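Local atomic coordinates of squalene synthase HpnC (PDB entry 4HD1), a protein that probably joins prenyl diphosphates head to head, as a transferase of the squalene/phytoene synthase type. Residues V185-A195 with G208-R219. Numbering follows the deposited sequence.
Sequences VPRADLEQFGA and GVRRCIALEVDR
Asp189, on a short helix closed by a Schellman motif, and Phe193, in the turn that follows it, meet residues 208-219 of helix 207-227 in a helix-to-helix contact near one end of this all-helical, squalene/phytoene synthase-type chain. The axes of 187-191 and 208-219 approach to 9.0 Å at 128°, a steep crossing nearer perpendicular than antiparallel. Helix 197-201, between the two segments in sequence, touches Leu190 and Val209.

The Schellman assignment rests on Gly194, which has positive phi, and on the bonds from Ala195 N to Leu190 O and from Gly194 N to Glu191 O. This ending carries Phe193 against the first turns of 208-219. There Arg211 CB lies over one ring face, 3.8 Å from the Phe193 centroid, a CH-pi contact, while Gln192 CD of its own segment covers the opposite face. Leu215 CD2 comes in at the ring edge. Backbones are close here as well: Phe193 O is 3.4 Å from Gly208 CA.

Deeper in, Cys212 has SG anti to its backbone N (chi1 176°), which turns the sulfur toward Val185 CG1, at 3.5 Å, with Leu190 CD2 also touching it, at 3.8 Å.

Asp189 fits as a knob among Cys212, Leu215, Glu216 and Arg219. Glu216 OE2 lies 2.7 Å from Asp189 OD2. Trp125 of helix 125-135 touches both acids and forms a cation-pi pair with Arg219. The guanidinium completes a salt-bridge network: Arg219 NH1 meets Glu216 OE1 at 2.8 Å in its own plane, on the carboxylate's syn side, whereas its 2.6 Å bond to Asp189 OD2 arrives from above that carboxylate, 55° out of plane.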
ATOM      1  N   VAL A 185      14.151   8.861  -2.312  1.00 73.19           N
ATOM      2  CA  VAL A 185      14.221  10.249  -2.772  1.00 76.28           C
ATOM      3  C   VAL A 185      14.782  10.247  -4.191  1.00 75.09           C
ATOM      4  O   VAL A 185      15.855   9.703  -4.412  1.00 79.20           O
ATOM      5  CB  VAL A 185      15.098  11.130  -1.858  1.00 75.90           C
ATOM      6  CG1 VAL A 185      14.989  12.584  -2.272  1.00 77.16           C
ATOM      7  CG2 VAL A 185      14.681  10.983  -0.406  1.00 78.09           C
ATOM      8  N   PRO A 186      14.043  10.814  -5.163  1.00 75.75           N
ATOM      9  CA  PRO A 186      14.516  10.788  -6.552  1.00 81.36           C
ATOM     10  C   PRO A 186      15.843  11.530  -6.743  1.00 90.95           C
ATOM     11  O   PRO A 186      16.050  12.599  -6.149  1.00 87.38           O
ATOM     12  CB  PRO A 186      13.385  11.479  -7.321  1.00 79.16           C
ATOM     13  CG  PRO A 186      12.178  11.280  -6.467  1.00 75.26           C
ATOM     14  CD  PRO A 186      12.685  11.377  -5.060  1.00 73.74           C
ATOM     15  N   ARG A 187      16.711  10.960  -7.578  0.50111.24           N
ATOM     16  CA  ARG A 187      18.052  11.489  -7.836  0.50 89.22           C
ATOM     17  C   ARG A 187      18.018  12.883  -8.475  0.50 76.49           C
ATOM     18  O   ARG A 187      18.797  13.758  -8.098  0.50 86.30           O
ATOM     19  CB  ARG A 187      18.856  10.511  -8.713  0.50 50.99           C
ATOM     20  CG  ARG A 187      20.355  10.477  -8.416  0.50 49.03           C
ATOM     21  CD  ARG A 187      21.150   9.688  -9.457  0.50 49.32           C
ATOM     22  NE  ARG A 187      21.585   8.377  -8.976  0.50 48.74           N
ATOM     23  CZ  ARG A 187      20.801   7.303  -8.914  0.50 47.76           C
ATOM     24  NH1 ARG A 187      19.534   7.381  -9.299  0.50 47.21           N
ATOM     25  NH2 ARG A 187      21.284   6.154  -8.463  0.50 47.44           N
ATOM     26  N   ALA A 188      17.103  13.081  -9.425  1.00 89.37           N
ATOM     27  CA  ALA A 188      16.955  14.355 -10.137  1.00 99.82           C
ATOM     28  C   ALA A 188      16.411  15.477  -9.256  1.00 99.59           C
ATOM     29  O   ALA A 188      16.797  16.633  -9.417  1.00101.47           O
ATOM     30  CB  ALA A 188      16.090  14.177 -11.376  1.00101.78           C
ATOM     31  N   ASP A 189      15.527  15.133  -8.321  1.00 96.63           N
ATOM     32  CA  ASP A 189      14.963  16.118  -7.394  1.00 97.46           C
ATOM     33  C   ASP A 189      15.990  16.588  -6.365  1.00 99.45           C
ATOM     34  O   ASP A 189      15.902  17.712  -5.867  1.00 96.99           O
ATOM     35  CB  ASP A 189      13.715  15.573  -6.690  1.00 93.21           C
ATOM     36  CG  ASP A 189      12.600  15.211  -7.659  1.00 98.64           C
ATOM     37  OD1 ASP A 189      12.689  15.555  -8.855  1.00100.97           O
ATOM     38  OD2 ASP A 189      11.625  14.570  -7.223  1.00 99.51           O
ATOM     39  N   LEU A 190      16.959  15.729  -6.050  1.00100.83           N
ATOM     40  CA  LEU A 190      18.076  16.121  -5.193  1.00102.40           C
ATOM     41  C   LEU A 190      19.045  17.016  -5.946  1.00106.34           C
ATOM     42  O   LEU A 190      19.500  18.031  -5.413  1.00109.80           O
ATOM     43  CB  LEU A 190      18.805  14.898  -4.641  1.00101.32           C
ATOM     44  CG  LEU A 190      18.151  14.241  -3.425  1.00103.27           C
ATOM     45  CD1 LEU A 190      18.710  12.840  -3.206  1.00103.42           C
ATOM     46  CD2 LEU A 190      18.316  15.100  -2.176  1.00102.86           C
ATOM     47  N   GLU A 191      19.345  16.643  -7.188  1.00107.20           N
ATOM     48  CA  GLU A 191      20.263  17.403  -8.039  1.00112.77           C
ATOM     49  C   GLU A 191      19.690  18.751  -8.461  1.00110.05           C
ATOM     50  O   GLU A 191      20.444  19.705  -8.668  1.00114.93           O
ATOM     51  CB  GLU A 191      20.665  16.589  -9.268  1.00108.04           C
ATOM     52  CG  GLU A 191      21.604  15.439  -8.949  1.00117.47           C
ATOM     53  CD  GLU A 191      21.742  14.450 -10.093  1.00114.84           C
ATOM     54  OE1 GLU A 191      20.794  14.330 -10.904  1.00124.63           O
ATOM     55  OE2 GLU A 191      22.800  13.783 -10.172  1.00137.45           O
ATOM     56  N   GLN A 192      18.363  18.828  -8.577  1.00101.10           N
ATOM     57  CA  GLN A 192      17.685  20.080  -8.906  1.00103.24           C
ATOM     58  C   GLN A 192      18.029  21.175  -7.899  1.00104.01           C
ATOM     59  O   GLN A 192      18.084  22.349  -8.253  1.00104.06           O
ATOM     60  CB  GLN A 192      16.172  19.881  -8.962  1.00102.80           C
ATOM     61  CG  GLN A 192      15.417  21.063  -9.550  1.00107.54           C
ATOM     62  CD  GLN A 192      14.071  21.281  -8.889  1.00116.92           C
ATOM     63  OE1 GLN A 192      13.271  20.355  -8.752  1.00119.73           O
ATOM     64  NE2 GLN A 192      13.812  22.516  -8.478  1.00121.16           N
ATOM     65  N   PHE A 193      18.266  20.780  -6.649  1.00107.19           N
ATOM     66  CA  PHE A 193      18.660  21.720  -5.598  1.00115.42           C
ATOM     67  C   PHE A 193      20.135  21.600  -5.198  1.00118.18           C
ATOM     68  O   PHE A 193      20.522  21.988  -4.093  1.00114.90           O
ATOM     69  CB  PHE A 193      17.751  21.565  -4.375  1.00119.25           C
ATOM     70  CG  PHE A 193      16.305  21.846  -4.657  1.00125.61           C
ATOM     71  CD1 PHE A 193      15.845  23.156  -4.771  1.00126.50           C
ATOM     72  CD2 PHE A 193      15.399  20.801  -4.812  1.00119.27           C
ATOM     73  CE1 PHE A 193      14.510  23.418  -5.032  1.00132.25           C
ATOM     74  CE2 PHE A 193      14.064  21.057  -5.074  1.00125.72           C
ATOM     75  CZ  PHE A 193      13.619  22.367  -5.183  1.00131.30           C
ATOM     76  N   GLY A 194      20.953  21.069  -6.105  1.00149.94           N
ATOM     77  CA  GLY A 194      22.395  20.956  -5.888  1.00145.21           C
ATOM     78  C   GLY A 194      22.810  19.975  -4.806  1.00136.76           C
ATOM     79  O   GLY A 194      23.901  20.082  -4.254  1.00129.92           O
ATOM     80  N   ALA A 195      21.933  19.022  -4.492  1.00131.77           N
ATOM     81  CA  ALA A 195      22.266  17.961  -3.549  1.00129.68           C
ATOM     82  C   ALA A 195      22.466  16.647  -4.300  1.00124.19           C
ATOM     83  O   ALA A 195      22.159  16.552  -5.490  1.00125.76           O
ATOM     84  CB  ALA A 195      21.176  17.823  -2.495  1.00120.28           C
ATOM     85  N   GLY A 208      19.943  21.911   0.192  1.00109.55           N
ATOM     86  CA  GLY A 208      19.466  21.183  -0.981  1.00112.30           C
ATOM     87  C   GLY A 208      18.577  20.016  -0.593  1.00106.16           C
ATOM     88  O   GLY A 208      17.496  19.831  -1.162  1.00100.32           O
ATOM     89  N   VAL A 209      19.041  19.239   0.385  1.00104.06           N
ATOM     90  CA  VAL A 209      18.283  18.119   0.941  1.00104.82           C
ATOM     91  C   VAL A 209      16.917  18.582   1.453  1.00103.10           C
ATOM     92  O   VAL A 209      15.893  18.011   1.086  1.00 96.42           O
ATOM     93  CB  VAL A 209      19.070  17.397   2.063  1.00107.29           C
ATOM     94  CG1 VAL A 209      18.174  16.454   2.857  1.00101.16           C
ATOM     95  CG2 VAL A 209      20.246  16.632   1.477  1.00111.00           C
ATOM     96  N   ARG A 210      16.918  19.630   2.276  1.00101.99           N
ATOM     97  CA  ARG A 210      15.695  20.167   2.879  1.00 99.92           C
ATOM     98  C   ARG A 210      14.699  20.686   1.839  1.00 96.52           C
ATOM     99  O   ARG A 210      13.490  20.492   1.986  1.00 95.10           O
ATOM    100  CB  ARG A 210      16.032  21.255   3.901  1.00 95.28           C
ATOM    101  CG  ARG A 210      16.649  20.720   5.184  1.00 95.98           C
ATOM    102  CD  ARG A 210      17.243  21.837   6.026  1.00103.40           C
ATOM    103  NE  ARG A 210      17.902  21.326   7.229  1.00109.30           N
ATOM    104  CZ  ARG A 210      17.339  21.260   8.435  1.00109.37           C
ATOM    105  NH1 ARG A 210      16.093  21.678   8.625  1.00110.68           N
ATOM    106  NH2 ARG A 210      18.028  20.776   9.461  1.00 99.93           N
ATOM    107  N   ARG A 211      15.214  21.329   0.792  1.00 94.72           N
ATOM    108  CA  ARG A 211      14.386  21.812  -0.315  1.00 96.32           C
ATOM    109  C   ARG A 211      13.820  20.674  -1.158  1.00 94.26           C
ATOM    110  O   ARG A 211      12.710  20.778  -1.678  1.00 98.64           O
ATOM    111  CB  ARG A 211      15.165  22.782  -1.201  1.00100.78           C
ATOM    112  CG  ARG A 211      15.256  24.189  -0.640  1.00110.39           C
ATOM    113  CD  ARG A 211      15.932  25.141  -1.612  1.00116.66           C
ATOM    114  NE  ARG A 211      15.967  26.503  -1.082  1.00127.02           N
ATOM    115  CZ  ARG A 211      16.941  26.996  -0.320  1.00135.78           C
ATOM    116  NH1 ARG A 211      17.988  26.248   0.014  1.00130.90           N
ATOM    117  NH2 ARG A 211      16.868  28.248   0.112  1.00132.86           N
ATOM    118  N   CYS A 212      14.584  19.594  -1.293  1.00 91.76           N
ATOM    119  CA  CYS A 212      14.120  18.415  -2.019  1.00 90.77           C
ATOM    120  C   CYS A 212      12.992  17.687  -1.283  1.00 86.05           C
ATOM    121  O   CYS A 212      11.994  17.300  -1.899  1.00 83.22           O
ATOM    122  CB  CYS A 212      15.270  17.452  -2.285  1.00 89.66           C
ATOM    123  SG  CYS A 212      14.725  15.929  -3.084  1.00 88.52           S
ATOM    124  N   ILE A 213      13.167  17.495   0.024  1.00 80.89           N
ATOM    125  CA  ILE A 213      12.131  16.928   0.886  1.00 83.46           C
ATOM    126  C   ILE A 213      10.862  17.782   0.783  1.00 83.90           C
ATOM    127  O   ILE A 213       9.764  17.247   0.612  1.00 82.09           O
ATOM    128  CB  ILE A 213      12.592  16.832   2.364  1.00 86.02           C
ATOM    129  CG1 ILE A 213      13.942  16.100   2.497  1.00 86.47           C
ATOM    130  CG2 ILE A 213      11.521  16.181   3.231  1.00 85.07           C
ATOM    131  CD1 ILE A 213      13.927  14.602   2.248  1.00 84.02           C
ATOM    132  N   ALA A 214      11.027  19.104   0.861  1.00 83.00           N
ATOM    133  CA  ALA A 214       9.912  20.047   0.721  1.00 84.70           C
ATOM    134  C   ALA A 214       9.164  19.873  -0.596  1.00 82.06           C
ATOM    135  O   ALA A 214       7.939  19.889  -0.611  1.00 82.06           O
ATOM    136  CB  ALA A 214      10.390  21.484   0.887  1.00 87.79           C
ATOM    137  N   LEU A 215       9.900  19.689  -1.690  1.00 79.95           N
ATOM    138  CA  LEU A 215       9.282  19.448  -2.992  1.00 83.65           C
ATOM    139  C   LEU A 215       8.407  18.188  -2.993  1.00 83.59           C
ATOM    140  O   LEU A 215       7.314  18.189  -3.565  1.00 87.24           O
ATOM    141  CB  LEU A 215      10.341  19.351  -4.093  1.00 81.41           C
ATOM    142  CG  LEU A 215       9.804  19.140  -5.514  1.00 83.59           C
ATOM    143  CD1 LEU A 215       9.014  20.354  -5.993  1.00 86.26           C
ATOM    144  CD2 LEU A 215      10.924  18.803  -6.487  1.00 85.50           C
ATOM    145  N   GLU A 216       8.894  17.126  -2.353  1.00 80.77           N
ATOM    146  CA  GLU A 216       8.143  15.867  -2.260  1.00 80.47           C
ATOM    147  C   GLU A 216       6.891  16.028  -1.403  1.00 78.83           C
ATOM    148  O   GLU A 216       5.811  15.560  -1.773  1.00 78.17           O
ATOM    149  CB  GLU A 216       9.015  14.723  -1.712  1.00 77.30           C
ATOM    150  CG  GLU A 216      10.381  14.547  -2.372  1.00 76.86           C
ATOM    151  CD  GLU A 216      10.342  14.493  -3.896  1.00 81.02           C
ATOM    152  OE1 GLU A 216       9.251  14.417  -4.498  1.00 84.51           O
ATOM    153  OE2 GLU A 216      11.427  14.527  -4.502  1.00 82.58           O
ATOM    154  N   VAL A 217       7.052  16.696  -0.261  1.00 75.94           N
ATOM    155  CA  VAL A 217       5.946  17.002   0.638  1.00 75.18           C
ATOM    156  C   VAL A 217       4.824  17.739  -0.105  1.00 76.93           C
ATOM    157  O   VAL A 217       3.657  17.355   0.005  1.00 77.47           O
ATOM    158  CB  VAL A 217       6.431  17.800   1.872  1.00 74.72           C
ATOM    159  CG1 VAL A 217       5.255  18.318   2.695  1.00 75.18           C
ATOM    160  CG2 VAL A 217       7.346  16.935   2.729  1.00 70.79           C
ATOM    161  N   ASP A 218       5.189  18.766  -0.874  1.00 74.73           N
ATOM    162  CA  ASP A 218       4.234  19.527  -1.688  1.00 77.92           C
ATOM    163  C   ASP A 218       3.514  18.648  -2.707  1.00 75.72           C
ATOM    164  O   ASP A 218       2.303  18.773  -2.886  1.00 77.74           O
ATOM    165  CB  ASP A 218       4.931  20.681  -2.426  1.00 79.22           C
ATOM    166  CG  ASP A 218       5.488  21.748  -1.489  1.00 80.00           C
ATOM    167  OD1 ASP A 218       5.345  21.627  -0.252  1.00 72.39           O
ATOM    168  OD2 ASP A 218       6.079  22.722  -2.007  1.00 82.78           O
ATOM    169  N   ARG A 219       4.266  17.773  -3.377  1.00 74.69           N
ATOM    170  CA  ARG A 219       3.705  16.853  -4.369  1.00 78.78           C
ATOM    171  C   ARG A 219       2.648  15.947  -3.742  1.00 75.89           C
ATOM    172  O   ARG A 219       1.579  15.720  -4.327  1.00 73.09           O
ATOM    173  CB  ARG A 219       4.804  15.990  -4.986  1.00 82.21           C
ATOM    174  CG  ARG A 219       5.674  16.690  -6.014  1.00 89.15           C
ATOM    175  CD  ARG A 219       6.506  15.658  -6.753  1.00 91.96           C
ATOM    176  NE  ARG A 219       7.274  16.221  -7.863  1.00 92.96           N
ATOM    177  CZ  ARG A 219       8.601  16.223  -7.935  1.00100.55           C
ATOM    178  NH1 ARG A 219       9.329  15.690  -6.963  1.00 98.35           N
ATOM    179  NH2 ARG A 219       9.206  16.757  -8.986  1.00106.51           N
TER